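Local structure of glycoside hydrolase family protein (Novosphingobium sp. PP1Y, 6Q2F) at residues A811-A823 and V857-A871. The protein is an alpha-L-rhamnosidase, a glycoside hydrolase that probably cleaves terminal alpha-L-rhamnose from glycosides. Sequence-based numbering, arbitrary orientation.
Sequences ALVVGGATVVGKA and VGKGRVIASQDIESA
Val-819 pairs with Val-862 at the middle of a parallel strand ladder, the axes of 818-820 and 860-863 only 6° apart. Val-819 N donates to Arg-861 O at 2.8 Å, and Val-819 O receives Ile-863 N; Ala-817 O to Arg-861 N and Gly-821 N to Ile-863 O extend the series. Beyond its end, Gln-866 bends at chi2 (-68°), which brings OE1 to Lys-822 N at 2.9 Å; the donor lies 39° out of the amide carbonyl plane, and OE1 also touches Lys-822 CB. NE2 of the same amide is bonded to Tyr-793 OH and Leu-794 O, so three bonds fix its rotation. With the amide cut back to an alanine, Lys-822 N would probably lose its side-chain acceptor, and Tyr-793 OH and Leu-794 O their NE2 partner.

On one face, Val-820 CG1 and CG2 each lie 3.7 Å from Ala-871 CB, tying the strand to helix 868-874. On the other, Val-813 CG1, anti to its own N, reaches Val-857 CB at 3.6 Å and Val-862 CG2 at 3.8 Å. The type II' turn 857-860 packs against the C-terminal end of helix 803-814, where Gly-816 forms a Schellman motif and Lys-859 N bonds Val-814 O.

Strand 788-794 continues the sheet beyond 818-820. A beta-alpha-beta type crossover links 818-820 to 860-863: helix 838-848 covers the Val-857 and Val-862 side, and the extra strand 854-857 forms a hairpin into 860-863.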
loop_
_atom_site.group_PDB
_atom_site.type_symbol
_atom_site.label_atom_id
_atom_site.label_comp_id
_atom_site.label_asym_id
_atom_site.label_seq_id
_atom_site.Cartn_x
_atom_site.Cartn_y
_atom_site.Cartn_z
ATOM N N ALA A 811 31.734 -2.503 -6.106
ATOM C CA ALA A 811 32.466 -1.242 -6.132
ATOM C C ALA A 811 32.335 -0.511 -4.797
ATOM O O ALA A 811 33.300 0.095 -4.312
ATOM C CB ALA A 811 31.967 -0.367 -7.284
ATOM N N LEU A 812 31.154 -0.567 -4.177
ATOM C CA LEU A 812 30.995 0.075 -2.877
ATOM C C LEU A 812 31.824 -0.637 -1.815
ATOM O O LEU A 812 32.498 0.015 -1.012
ATOM C CB LEU A 812 29.521 0.109 -2.482
ATOM C CG LEU A 812 28.610 0.980 -3.349
ATOM C CD1 LEU A 812 27.151 0.695 -3.029
ATOM C CD2 LEU A 812 28.922 2.454 -3.129
ATOM N N VAL A 813 31.777 -1.973 -1.797
ATOM C CA VAL A 813 32.637 -2.762 -0.914
ATOM C C VAL A 813 34.097 -2.364 -1.099
ATOM O O VAL A 813 34.769 -1.946 -0.149
ATOM C CB VAL A 813 32.430 -4.271 -1.157
ATOM C CG1 VAL A 813 33.440 -5.077 -0.363
ATOM C CG2 VAL A 813 31.020 -4.695 -0.768
ATOM N N VAL A 814 34.605 -2.468 -2.337
ATOM C CA VAL A 814 36.013 -2.141 -2.590
ATOM C C VAL A 814 36.312 -0.692 -2.196
ATOM O O VAL A 814 37.421 -0.367 -1.755
ATOM C CB VAL A 814 36.374 -2.440 -4.057
ATOM C CG1 VAL A 814 37.753 -1.881 -4.424
ATOM C CG2 VAL A 814 36.381 -3.966 -4.277
ATOM N N GLY A 815 35.312 0.192 -2.307
ATOM C CA GLY A 815 35.477 1.578 -1.897
ATOM C C GLY A 815 35.394 1.811 -0.393
ATOM O O GLY A 815 35.565 2.955 0.043
ATOM N N GLY A 816 35.104 0.774 0.391
ATOM C CA GLY A 816 35.184 0.857 1.846
ATOM C C GLY A 816 33.950 0.416 2.619
ATOM O O GLY A 816 33.959 0.440 3.852
ATOM N N ALA A 817 32.884 0.013 1.928
ATOM C CA ALA A 817 31.629 -0.298 2.597
ATOM C C ALA A 817 31.583 -1.750 3.064
ATOM O O ALA A 817 32.311 -2.617 2.580
ATOM C CB ALA A 817 30.436 -0.021 1.681
ATOM N N THR A 818 30.675 -2.006 3.994
ATOM C CA THR A 818 30.416 -3.340 4.519
ATOM C C THR A 818 29.109 -3.880 3.956
ATOM O O THR A 818 28.100 -3.163 3.914
ATOM C CB THR A 818 30.356 -3.310 6.050
ATOM O OG1 THR A 818 31.541 -2.678 6.549
ATOM C CG2 THR A 818 30.240 -4.714 6.622
ATOM N N VAL A 819 29.132 -5.138 3.527
ATOM C CA VAL A 819 27.944 -5.850 3.072
ATOM C C VAL A 819 27.761 -7.069 3.959
ATOM O O VAL A 819 28.715 -7.811 4.214
ATOM C CB VAL A 819 28.042 -6.286 1.595
ATOM C CG1 VAL A 819 26.970 -7.329 1.272
ATOM C CG2 VAL A 819 27.920 -5.104 0.687
ATOM N N VAL A 820 26.539 -7.254 4.451
ATOM C CA VAL A 820 26.159 -8.431 5.222
ATOM C C VAL A 820 25.206 -9.248 4.367
ATOM O O VAL A 820 24.119 -8.772 4.010
ATOM C CB VAL A 820 25.500 -8.043 6.551
ATOM C CG1 VAL A 820 25.087 -9.300 7.333
ATOM C CG2 VAL A 820 26.432 -7.153 7.339
ATOM N N GLY A 821 25.600 -10.469 4.054
ATOM C CA GLY A 821 24.747 -11.341 3.277
ATOM C C GLY A 821 25.538 -12.455 2.646
ATOM O O GLY A 821 26.763 -12.412 2.542
ATOM N N LYS A 822 24.811 -13.465 2.192
ATOM C CA LYS A 822 25.426 -14.594 1.525
ATOM C C LYS A 822 25.447 -14.369 0.019
ATOM O O LYS A 822 24.664 -13.584 -0.539
ATOM C CB LYS A 822 24.700 -15.890 1.887
ATOM C CG LYS A 822 25.013 -16.323 3.320
ATOM C CD LYS A 822 24.205 -17.522 3.792
ATOM C CE LYS A 822 24.606 -17.891 5.218
ATOM N NZ LYS A 822 23.697 -18.906 5.833
ATOM N N ALA A 823 26.386 -15.050 -0.631
ATOM C CA ALA A 823 26.612 -14.849 -2.051
ATOM C C ALA A 823 25.346 -15.163 -2.848
ATOM O O ALA A 823 24.684 -16.175 -2.589
ATOM C CB ALA A 823 27.770 -15.734 -2.526
ATOM N N VAL A 857 37.739 -6.979 1.708
ATOM C CA VAL A 857 37.599 -6.961 0.257
ATOM C C VAL A 857 37.849 -5.524 -0.166
ATOM O O VAL A 857 37.001 -4.650 0.077
ATOM C CB VAL A 857 36.202 -7.425 -0.195
ATOM C CG1 VAL A 857 36.105 -7.505 -1.729
ATOM C CG2 VAL A 857 35.829 -8.754 0.475
ATOM N N GLY A 858 38.993 -5.275 -0.799
ATOM C CA GLY A 858 39.384 -3.900 -1.019
ATOM C C GLY A 858 39.486 -3.196 0.314
ATOM O O GLY A 858 39.994 -3.749 1.293
ATOM N N LYS A 859 38.981 -1.971 0.378
ATOM C CA LYS A 859 38.983 -1.283 1.659
ATOM C C LYS A 859 37.766 -1.619 2.517
ATOM O O LYS A 859 37.652 -1.088 3.622
ATOM C CB LYS A 859 39.071 0.231 1.445
ATOM C CG LYS A 859 40.195 0.634 0.491
ATOM C CD LYS A 859 40.607 2.081 0.715
ATOM C CE LYS A 859 40.630 2.870 -0.583
ATOM N NZ LYS A 859 41.953 3.507 -0.824
ATOM N N GLY A 860 36.870 -2.493 2.050
ATOM C CA GLY A 860 35.638 -2.792 2.741
ATOM C C GLY A 860 35.583 -4.205 3.286
ATOM O O GLY A 860 36.610 -4.858 3.522
ATOM N N ARG A 861 34.359 -4.702 3.460
ATOM C CA ARG A 861 34.175 -5.935 4.210
ATOM C C ARG A 861 32.863 -6.594 3.821
ATOM O O ARG A 861 31.849 -5.921 3.656
ATOM C CB ARG A 861 34.217 -5.635 5.711
ATOM C CG ARG A 861 33.987 -6.815 6.619
ATOM C CD ARG A 861 34.060 -6.346 8.058
ATOM N NE ARG A 861 34.081 -7.450 9.009
ATOM C CZ ARG A 861 34.072 -7.281 10.326
ATOM N NH1 ARG A 861 34.043 -6.053 10.828
ATOM N NH2 ARG A 861 34.078 -8.332 11.133
ATOM N N VAL A 862 32.890 -7.911 3.684
ATOM C CA VAL A 862 31.719 -8.709 3.347
ATOM C C VAL A 862 31.588 -9.778 4.418
ATOM O O VAL A 862 32.464 -10.645 4.547
ATOM C CB VAL A 862 31.828 -9.354 1.957
ATOM C CG1 VAL A 862 30.628 -10.279 1.702
ATOM C CG2 VAL A 862 31.942 -8.293 0.873
ATOM N N ILE A 863 30.500 -9.725 5.179
ATOM C CA ILE A 863 30.201 -10.703 6.219
ATOM C C ILE A 863 29.127 -11.641 5.670
ATOM O O ILE A 863 27.978 -11.236 5.467
ATOM C CB ILE A 863 29.752 -10.019 7.515
ATOM C CG1 ILE A 863 30.797 -8.990 7.943
ATOM C CG2 ILE A 863 29.524 -11.044 8.610
ATOM C CD1 ILE A 863 30.437 -8.245 9.225
ATOM N N ALA A 864 29.498 -12.897 5.421
ATOM C CA ALA A 864 28.618 -13.866 4.767
ATOM C C ALA A 864 27.670 -14.466 5.803
ATOM O O ALA A 864 27.755 -15.628 6.194
ATOM C CB ALA A 864 29.438 -14.938 4.052
ATOM N N SER A 865 26.742 -13.628 6.231
ATOM C CA SER A 865 25.814 -13.962 7.295
ATOM C C SER A 865 24.434 -13.457 6.916
ATOM O O SER A 865 24.287 -12.547 6.092
ATOM C CB SER A 865 26.268 -13.344 8.629
ATOM O OG SER A 865 25.331 -13.549 9.653
ATOM N N GLN A 866 23.417 -14.079 7.514
ATOM C CA GLN A 866 22.042 -13.602 7.450
ATOM C C GLN A 866 21.539 -13.267 8.856
ATOM O O GLN A 866 20.338 -13.309 9.133
ATOM C CB GLN A 866 21.138 -14.629 6.767
ATOM C CG GLN A 866 21.626 -15.097 5.366
ATOM C CD GLN A 866 21.561 -14.005 4.279
ATOM O OE1 GLN A 866 22.232 -14.100 3.245
ATOM N NE2 GLN A 866 20.751 -12.977 4.508
ATOM N N ASP A 867 22.469 -12.930 9.750
ATOM C CA ASP A 867 22.201 -12.523 11.128
ATOM C C ASP A 867 22.674 -11.076 11.266
ATOM O O ASP A 867 23.844 -10.822 11.552
ATOM C CB ASP A 867 22.929 -13.461 12.106
ATOM C CG ASP A 867 22.581 -13.182 13.558
ATOM O OD1 ASP A 867 22.219 -12.032 13.877
ATOM O OD2 ASP A 867 22.666 -14.117 14.379
ATOM N N ILE A 868 21.759 -10.123 11.082
ATOM C CA ILE A 868 22.185 -8.737 10.908
ATOM C C ILE A 868 22.741 -8.172 12.211
ATOM O O ILE A 868 23.722 -7.422 12.209
ATOM C CB ILE A 868 21.030 -7.875 10.354
ATOM C CG1 ILE A 868 21.471 -6.422 10.185
ATOM C CG2 ILE A 868 19.797 -7.939 11.266
ATOM C CD1 ILE A 868 22.661 -6.245 9.289
ATOM N N GLU A 869 22.140 -8.517 13.343
ATOM C CA GLU A 869 22.604 -7.913 14.585
ATOM C C GLU A 869 23.921 -8.522 15.047
ATOM O O GLU A 869 24.740 -7.838 15.675
ATOM C CB GLU A 869 21.528 -8.035 15.658
ATOM C CG GLU A 869 20.257 -7.298 15.274
ATOM C CD GLU A 869 19.575 -6.675 16.473
ATOM O OE1 GLU A 869 20.027 -6.941 17.596
ATOM O OE2 GLU A 869 18.613 -5.904 16.286
ATOM N N SER A 870 24.157 -9.792 14.734
ATOM C CA SER A 870 25.445 -10.374 15.072
ATOM C C SER A 870 26.543 -9.838 14.158
ATOM O O SER A 870 27.700 -9.726 14.575
ATOM C CB SER A 870 25.352 -11.896 15.018
ATOM O OG SER A 870 26.626 -12.469 14.850
ATOM N N ALA A 871 26.198 -9.459 12.929
ATOM C CA ALA A 871 27.197 -8.835 12.073
ATOM C C ALA A 871 27.488 -7.412 12.532
ATOM O O ALA A 871 28.650 -6.985 12.548
ATOM C CB ALA A 871 26.736 -8.855 10.619
#